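Long-range contacts in hypothetical glycoside hydrolase (Bacteroides vulgatus, PDB 3S30), which is of unproven function but, as a putative glycoside hydrolase with a galactose-binding-like fold and a bound sodium ion, probably acts in carbohydrate metabolism: residues E217-L221 with D297-E301; N247-L251 with I266-Y271. One frame throughout, in Å; residues are numbered along the deposited sequence.

Contact 1: E217-L221 with D297-E301; sequences EPIKL and DFNYE
Phe-298 and Tyr-300 both carry CG beside the backbone N, opposite the carbonyl carbon (chi1 -84° in Phe-298), and these torsions send the two rings toward Pro-218. Pro-218 lies over one face of the Phe-298 ring in a CH-pi contact: Pro-218 CG stands 3.9 Å from the ring centroid and only 13° off the normal. Tyr-300 crosses the proline at about a right angle, and its OH donates to Pro-218 O at 2.7 Å, with that oxygen at the edge of the tyrosine ring and near its plane. One carbonyl of the strand is thus satisfied by a side chain. The next is taken by the backbone, Phe-298 N to Ile-219 O at 2.6 Å, nearly straight at 174°. Beyond it Lys-220 and Asp-297 form an antiparallel non-hydrogen-bonded pair; their side chains run alongside each other, and Lys-220 NZ makes a long salt bridge of 3.8 Å to Asp-297 OD1 while also pairing with Glu-295. Strand 218-228 is held here between the end of strand 291-297 and strand 339-349, where Ile-219 and Lys-220 both face Val-348 in a classic beta bulge. Phe-298 packs on Ala-278 and Ala-280 of strand 276-281.

Contact 2: N247-L251 with I266-Y271; sequences NIYAL and IAKNNY
An edge-to-face tyrosine pair joins strand 247-254 of this galactose-binding-like beta fold to the loop between strands 262-263 and 276-281, with Tyr-271 presenting its edge to the face of Tyr-249. The ring centroids are 5.0 Å apart and the planes meet at 66°. Tyr-271 CE1 does the touching: it sits over the centre of the Tyr-249 ring, 3.6 Å from Tyr-249 CD2. Tyr-249 is turned for this by a first torsion of 67°, which places CG between the backbone N and the carbonyl carbon and carries the ring out toward the loop. Its far end is wedged against two aliphatic groups, Ala-267 CB and Ile-266 CG2, each 3.8 Å from Tyr-249 OH. Leu-251 continues the apolar patch, sliding past Ile-266 in the opposite direction, with Leu-251 CD1 3.9 Å from Ile-266 CG2. A backbone bond from Tyr-271 N to Ile-266 O (3.0 Å) closes the turn that brings both side chains to the strand. Phe-210 of strand 208-213 packs against Tyr-249, Leu-251 and Ile-266, and Met-276 touches the last two, so the patch is buried. Next to the edge that meets Tyr-249, the Tyr-271 hydroxyl lies beside the side-chain amide of Asn-247, whose plane is turned 79° from that of the Tyr-271 ring.

Contact 2 is buried, its centre about 10 Å from the centre of the chain, whereas contact 1, with its centre about 18 Å from that point, is only partly buried. Their chemistry follows: contact 1 mixes backbone and hydroxyl hydrogen bonds and a long salt bridge with ring packing, while contact 2 relies mainly on aromatic and aliphatic surfaces. Contact 1 ties the start of strand 218-228 to the chain leaving strand 291-297; contact 2 lays a loop over a strand's side chains. The two meet on strand 247-254, whose residues point alternately to each: Phe-298 CZ packs 3.4 Å from Ala-250 CB, and Leu-221 CD2 lies 3.8 Å from Ile-248 CG2.

Contact 1: E217-L221 with D297-E301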
ATOM      1  N   GLU A 217      -2.624  -2.613  19.909  1.00 79.81           N
ATOM      2  CA  GLU A 217      -3.636  -1.644  19.500  1.00 78.86           C
ATOM      3  C   GLU A 217      -2.905  -0.397  18.997  1.00 75.88           C
ATOM      4  O   GLU A 217      -2.307   0.335  19.787  1.00 76.17           O
ATOM      5  CB  GLU A 217      -4.627  -1.337  20.640  1.00 81.12           C
ATOM      6  CG  GLU A 217      -4.318  -2.053  21.954  1.00 87.81           C
ATOM      7  CD  GLU A 217      -5.427  -1.978  22.979  1.00 88.84           C
ATOM      8  OE1 GLU A 217      -6.573  -1.616  22.634  1.00 86.32           O
ATOM      9  OE2 GLU A 217      -5.141  -2.303  24.147  1.00 93.17           O
ATOM     10  N   PRO A 218      -2.906  -0.181  17.668  1.00 73.35           N
ATOM     11  CA  PRO A 218      -2.202   0.973  17.102  1.00 69.73           C
ATOM     12  C   PRO A 218      -2.940   2.266  17.370  1.00 69.78           C
ATOM     13  O   PRO A 218      -4.170   2.280  17.369  1.00 71.50           O
ATOM     14  CB  PRO A 218      -2.187   0.678  15.601  1.00 67.30           C
ATOM     15  CG  PRO A 218      -3.382  -0.160  15.365  1.00 69.97           C
ATOM     16  CD  PRO A 218      -3.545  -1.002  16.619  1.00 73.41           C
ATOM     17  N   ILE A 219      -2.201   3.345  17.605  1.00 69.42           N
ATOM     18  CA  ILE A 219      -2.831   4.642  17.827  1.00 69.42           C
ATOM     19  C   ILE A 219      -2.501   5.641  16.730  1.00 64.41           C
ATOM     20  O   ILE A 219      -3.354   6.437  16.356  1.00 62.47           O
ATOM     21  CB  ILE A 219      -2.554   5.231  19.253  1.00 74.20           C
ATOM     22  CG1 ILE A 219      -1.069   5.187  19.623  1.00 76.18           C
ATOM     23  CG2 ILE A 219      -3.359   4.478  20.302  1.00 78.77           C
ATOM     24  CD1 ILE A 219      -0.796   5.676  21.037  1.00 79.66           C
ATOM     25  N   LYS A 220      -1.288   5.611  16.189  1.00 62.91           N
ATOM     26  CA  LYS A 220      -0.982   6.504  15.074  1.00 60.22           C
ATOM     27  C   LYS A 220       0.039   5.964  14.086  1.00 59.18           C
ATOM     28  O   LYS A 220       0.892   5.118  14.425  1.00 59.53           O
ATOM     29  CB  LYS A 220      -0.607   7.912  15.569  1.00 60.91           C
ATOM     30  CG  LYS A 220       0.562   7.984  16.508  1.00 66.10           C
ATOM     31  CD  LYS A 220       0.700   9.373  17.142  1.00 67.40           C
ATOM     32  CE  LYS A 220      -0.211   9.528  18.367  1.00 74.24           C
ATOM     33  NZ  LYS A 220      -0.169  10.898  18.966  1.00 73.50           N
ATOM     34  N   LEU A 221      -0.104   6.433  12.847  1.00 56.14           N
ATOM     35  CA  LEU A 221       0.815   6.112  11.768  1.00 55.45           C
ATOM     36  C   LEU A 221       1.585   7.378  11.447  1.00 55.34           C
ATOM     37  O   LEU A 221       0.996   8.378  11.031  1.00 55.04           O
ATOM     38  CB  LEU A 221       0.048   5.619  10.517  1.00 54.15           C
ATOM     39  CG  LEU A 221       0.908   5.227   9.297  1.00 52.57           C
ATOM     40  CD1 LEU A 221       1.746   3.966   9.578  1.00 45.69           C
ATOM     41  CD2 LEU A 221       0.053   5.040   8.049  1.00 45.58           C
ATOM     42  N   ASP A 297      -3.933   9.776  13.348  1.00 64.37           N
ATOM     43  CA  ASP A 297      -4.454   9.094  14.541  1.00 65.36           C
ATOM     44  C   ASP A 297      -5.455   8.017  14.134  1.00 62.39           C
ATOM     45  O   ASP A 297      -6.317   8.243  13.286  1.00 58.66           O
ATOM     46  CB  ASP A 297      -5.152  10.081  15.491  1.00 69.08           C
ATOM     47  CG  ASP A 297      -4.181  11.042  16.189  1.00 75.54           C
ATOM     48  OD1 ASP A 297      -3.414  10.603  17.078  1.00 81.08           O
ATOM     49  OD2 ASP A 297      -4.220  12.252  15.880  1.00 79.02           O
ATOM     50  N   PHE A 298      -5.345   6.845  14.746  1.00 63.06           N
ATOM     51  CA  PHE A 298      -6.374   5.808  14.591  1.00 62.25           C
ATOM     52  C   PHE A 298      -7.682   6.239  15.253  1.00 63.63           C
ATOM     53  O   PHE A 298      -7.704   6.650  16.413  1.00 63.43           O
ATOM     54  CB  PHE A 298      -5.901   4.458  15.143  1.00 61.18           C
ATOM     55  CG  PHE A 298      -5.089   3.661  14.165  1.00 63.55           C
ATOM     56  CD1 PHE A 298      -3.741   3.958  13.949  1.00 62.03           C
ATOM     57  CD2 PHE A 298      -5.668   2.623  13.437  1.00 62.35           C
ATOM     58  CE1 PHE A 298      -2.985   3.223  13.050  1.00 56.69           C
ATOM     59  CE2 PHE A 298      -4.918   1.883  12.524  1.00 57.15           C
ATOM     60  CZ  PHE A 298      -3.580   2.185  12.330  1.00 56.66           C
ATOM     61  N   ASN A 299      -8.761   6.145  14.481  1.00 64.96           N
ATOM     62  CA  ASN A 299     -10.109   6.471  14.919  1.00 67.54           C
ATOM     63  C   ASN A 299     -10.867   5.195  15.308  1.00 68.93           C
ATOM     64  O   ASN A 299     -11.398   4.496  14.448  1.00 69.84           O
ATOM     65  CB  ASN A 299     -10.830   7.208  13.778  1.00 67.49           C
ATOM     66  CG  ASN A 299     -12.120   7.881  14.220  1.00 71.43           C
ATOM     67  OD1 ASN A 299     -12.680   7.556  15.274  1.00 73.01           O
ATOM     68  ND2 ASN A 299     -12.603   8.831  13.404  1.00 60.47           N
ATOM     69  N   TYR A 300     -10.898   4.888  16.601  1.00 71.70           N
ATOM     70  CA  TYR A 300     -11.688   3.750  17.125  1.00 72.61           C
ATOM     71  C   TYR A 300     -13.134   4.136  17.400  1.00 75.39           C
ATOM     72  O   TYR A 300     -14.030   3.297  17.321  1.00 77.06           O
ATOM     73  CB  TYR A 300     -11.096   3.222  18.427  1.00 72.19           C
ATOM     74  CG  TYR A 300      -9.783   2.508  18.273  1.00 67.16           C
ATOM     75  CD1 TYR A 300      -8.590   3.223  18.096  1.00 64.55           C
ATOM     76  CD2 TYR A 300      -9.721   1.119  18.313  1.00 65.76           C
ATOM     77  CE1 TYR A 300      -7.367   2.564  17.963  1.00 60.45           C
ATOM     78  CE2 TYR A 300      -8.499   0.450  18.187  1.00 69.32           C
ATOM     79  CZ  TYR A 300      -7.328   1.182  18.010  1.00 65.81           C
ATOM     80  OH  TYR A 300      -6.130   0.517  17.887  1.00 67.43           O
ATOM     81  N   GLU A 301     -13.340   5.404  17.744  1.00 77.99           N
ATOM     82  CA  GLU A 301     -14.660   5.933  18.108  1.00 81.99           C
ATOM     83  C   GLU A 301     -15.677   5.883  16.958  1.00 81.71           C
ATOM     84  O   GLU A 301     -16.869   5.726  17.200  1.00 84.03           O
ATOM     85  CB  GLU A 301     -14.501   7.364  18.636  1.00 83.97           C
ATOM     86  CG  GLU A 301     -15.807   8.086  18.984  1.00 92.53           C
ATOM     87  CD  GLU A 301     -16.340   8.958  17.856  1.00 96.70           C
ATOM     88  OE1 GLU A 301     -15.552   9.327  16.951  1.00 95.69           O
ATOM     89  OE2 GLU A 301     -17.548   9.286  17.889  1.00 98.46           O
TER

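Contact 2: N247-L251 with I266-Y271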
ATOM      1  N   ASN A 247      -2.683   8.382  -1.710  1.00 48.63           N
ATOM      2  CA  ASN A 247      -3.389   7.971  -0.500  1.00 49.67           C
ATOM      3  C   ASN A 247      -2.443   7.289   0.475  1.00 48.53           C
ATOM      4  O   ASN A 247      -1.503   6.624   0.077  1.00 47.13           O
ATOM      5  CB  ASN A 247      -4.603   7.076  -0.827  1.00 49.03           C
ATOM      6  CG  ASN A 247      -5.666   7.086   0.287  1.00 50.05           C
ATOM      7  OD1 ASN A 247      -5.487   7.714   1.324  1.00 49.23           O
ATOM      8  ND2 ASN A 247      -6.758   6.368   0.074  1.00 43.20           N
ATOM      9  N   ILE A 248      -2.686   7.517   1.757  1.00 51.06           N
ATOM     10  CA  ILE A 248      -2.029   6.795   2.837  1.00 50.58           C
ATOM     11  C   ILE A 248      -3.112   6.500   3.868  1.00 51.56           C
ATOM     12  O   ILE A 248      -3.857   7.403   4.278  1.00 52.87           O
ATOM     13  CB  ILE A 248      -0.901   7.631   3.503  1.00 51.85           C
ATOM     14  CG1 ILE A 248       0.245   7.896   2.519  1.00 51.10           C
ATOM     15  CG2 ILE A 248      -0.343   6.929   4.767  1.00 49.63           C
ATOM     16  CD1 ILE A 248       1.428   8.688   3.162  1.00 46.98           C
ATOM     17  N   TYR A 249      -3.210   5.237   4.271  1.00 50.95           N
ATOM     18  CA  TYR A 249      -4.077   4.853   5.380  1.00 50.53           C
ATOM     19  C   TYR A 249      -3.643   3.535   6.040  1.00 50.84           C
ATOM     20  O   TYR A 249      -2.761   2.820   5.550  1.00 47.48           O
ATOM     21  CB  TYR A 249      -5.538   4.769   4.927  1.00 50.80           C
ATOM     22  CG  TYR A 249      -5.855   3.666   3.942  1.00 50.43           C
ATOM     23  CD1 TYR A 249      -5.688   3.858   2.578  1.00 54.24           C
ATOM     24  CD2 TYR A 249      -6.364   2.441   4.371  1.00 52.59           C
ATOM     25  CE1 TYR A 249      -5.994   2.870   1.670  1.00 51.07           C
ATOM     26  CE2 TYR A 249      -6.662   1.434   3.463  1.00 52.05           C
ATOM     27  CZ  TYR A 249      -6.466   1.656   2.109  1.00 53.68           C
ATOM     28  OH  TYR A 249      -6.764   0.677   1.185  1.00 60.00           O
ATOM     29  N   ALA A 250      -4.276   3.232   7.169  1.00 52.31           N
ATOM     30  CA  ALA A 250      -4.003   2.006   7.900  1.00 51.81           C
ATOM     31  C   ALA A 250      -5.297   1.480   8.479  1.00 54.59           C
ATOM     32  O   ALA A 250      -6.195   2.256   8.821  1.00 55.95           O
ATOM     33  CB  ALA A 250      -2.979   2.248   9.006  1.00 49.79           C
ATOM     34  N   LEU A 251      -5.375   0.160   8.592  1.00 55.83           N
ATOM     35  CA  LEU A 251      -6.574  -0.520   9.043  1.00 56.76           C
ATOM     36  C   LEU A 251      -6.244  -1.372  10.265  1.00 57.76           C
ATOM     37  O   LEU A 251      -5.141  -1.910  10.377  1.00 55.88           O
ATOM     38  CB  LEU A 251      -7.101  -1.419   7.921  1.00 57.19           C
ATOM     39  CG  LEU A 251      -7.372  -0.755   6.566  1.00 55.61           C
ATOM     40  CD1 LEU A 251      -7.576  -1.807   5.486  1.00 52.35           C
ATOM     41  CD2 LEU A 251      -8.576   0.163   6.645  1.00 59.38           C
ATOM     42  N   ILE A 266     -12.370  -1.597   0.600  1.00 57.80           N
ATOM     43  CA  ILE A 266     -12.416  -0.818   1.829  1.00 58.89           C
ATOM     44  C   ILE A 266     -12.237   0.687   1.557  1.00 60.40           C
ATOM     45  O   ILE A 266     -12.965   1.509   2.110  1.00 63.32           O
ATOM     46  CB  ILE A 266     -11.361  -1.340   2.850  1.00 56.67           C
ATOM     47  CG1 ILE A 266     -11.675  -0.863   4.262  1.00 59.02           C
ATOM     48  CG2 ILE A 266      -9.950  -0.915   2.459  1.00 60.51           C
ATOM     49  CD1 ILE A 266     -12.981  -1.457   4.826  1.00 64.92           C
ATOM     50  N   ALA A 267     -11.307   1.042   0.671  1.00 60.00           N
ATOM     51  CA  ALA A 267     -11.059   2.443   0.336  1.00 60.29           C
ATOM     52  C   ALA A 267     -12.135   3.042  -0.584  1.00 62.84           C
ATOM     53  O   ALA A 267     -12.158   4.256  -0.783  1.00 64.69           O
ATOM     54  CB  ALA A 267      -9.657   2.606  -0.292  1.00 56.57           C
ATOM     55  N   LYS A 268     -12.995   2.204  -1.162  1.00 64.91           N
ATOM     56  CA  LYS A 268     -14.102   2.680  -2.011  1.00 68.64           C
ATOM     57  C   LYS A 268     -15.422   2.786  -1.243  1.00 70.57           C
ATOM     58  O   LYS A 268     -16.429   3.252  -1.788  1.00 70.86           O
ATOM     59  CB  LYS A 268     -14.281   1.760  -3.230  1.00 70.66           C
ATOM     60  CG  LYS A 268     -13.639   2.269  -4.531  1.00 73.24           C
ATOM     61  CD  LYS A 268     -12.198   2.758  -4.357  1.00 72.26           C
ATOM     62  CE  LYS A 268     -11.703   3.420  -5.637  1.00 74.19           C
ATOM     63  NZ  LYS A 268     -10.584   4.372  -5.434  1.00 68.12           N
ATOM     64  N   ASN A 269     -15.397   2.368   0.024  1.00 70.15           N
ATOM     65  CA  ASN A 269     -16.580   2.327   0.864  1.00 72.00           C
ATOM     66  C   ASN A 269     -16.435   3.109   2.160  1.00 70.70           C
ATOM     67  O   ASN A 269     -16.862   2.650   3.216  1.00 69.78           O
ATOM     68  CB  ASN A 269     -16.913   0.868   1.172  1.00 74.34           C
ATOM     69  CG  ASN A 269     -17.937   0.314   0.245  1.00 77.72           C
ATOM     70  OD1 ASN A 269     -17.666  -0.618  -0.516  1.00 88.97           O
ATOM     71  ND2 ASN A 269     -19.124   0.897   0.275  1.00 74.93           N
ATOM     72  N   ASN A 270     -15.831   4.291   2.071  1.00 70.80           N
ATOM     73  CA  ASN A 270     -15.631   5.160   3.231  1.00 71.18           C
ATOM     74  C   ASN A 270     -14.882   4.458   4.389  1.00 68.10           C
ATOM     75  O   ASN A 270     -15.012   4.851   5.541  1.00 68.88           O
ATOM     76  CB  ASN A 270     -17.001   5.710   3.693  1.00 74.58           C
ATOM     77  CG  ASN A 270     -16.881   6.909   4.637  1.00 78.69           C
ATOM     78  OD1 ASN A 270     -16.294   7.933   4.294  1.00 80.20           O
ATOM     79  ND2 ASN A 270     -17.446   6.778   5.832  1.00 78.04           N
ATOM     80  N   TYR A 271     -14.100   3.423   4.078  1.00 65.94           N
ATOM     81  CA  TYR A 271     -13.409   2.605   5.100  1.00 65.37           C
ATOM     82  C   TYR A 271     -14.383   1.877   6.062  1.00 67.54           C
ATOM     83  O   TYR A 271     -14.050   1.625   7.223  1.00 65.02           O
ATOM     84  CB  TYR A 271     -12.342   3.457   5.843  1.00 65.06           C
ATOM     85  CG  TYR A 271     -11.415   4.152   4.858  1.00 60.69           C
ATOM     86  CD1 TYR A 271     -10.275   3.517   4.385  1.00 54.10           C
ATOM     87  CD2 TYR A 271     -11.723   5.412   4.346  1.00 57.34           C
ATOM     88  CE1 TYR A 271      -9.444   4.127   3.449  1.00 51.01           C
ATOM     89  CE2 TYR A 271     -10.909   6.027   3.403  1.00 56.69           C
ATOM     90  CZ  TYR A 271      -9.767   5.376   2.957  1.00 56.36           C
ATOM     91  OH  TYR A 271      -8.953   5.977   2.025  1.00 51.50           O
TER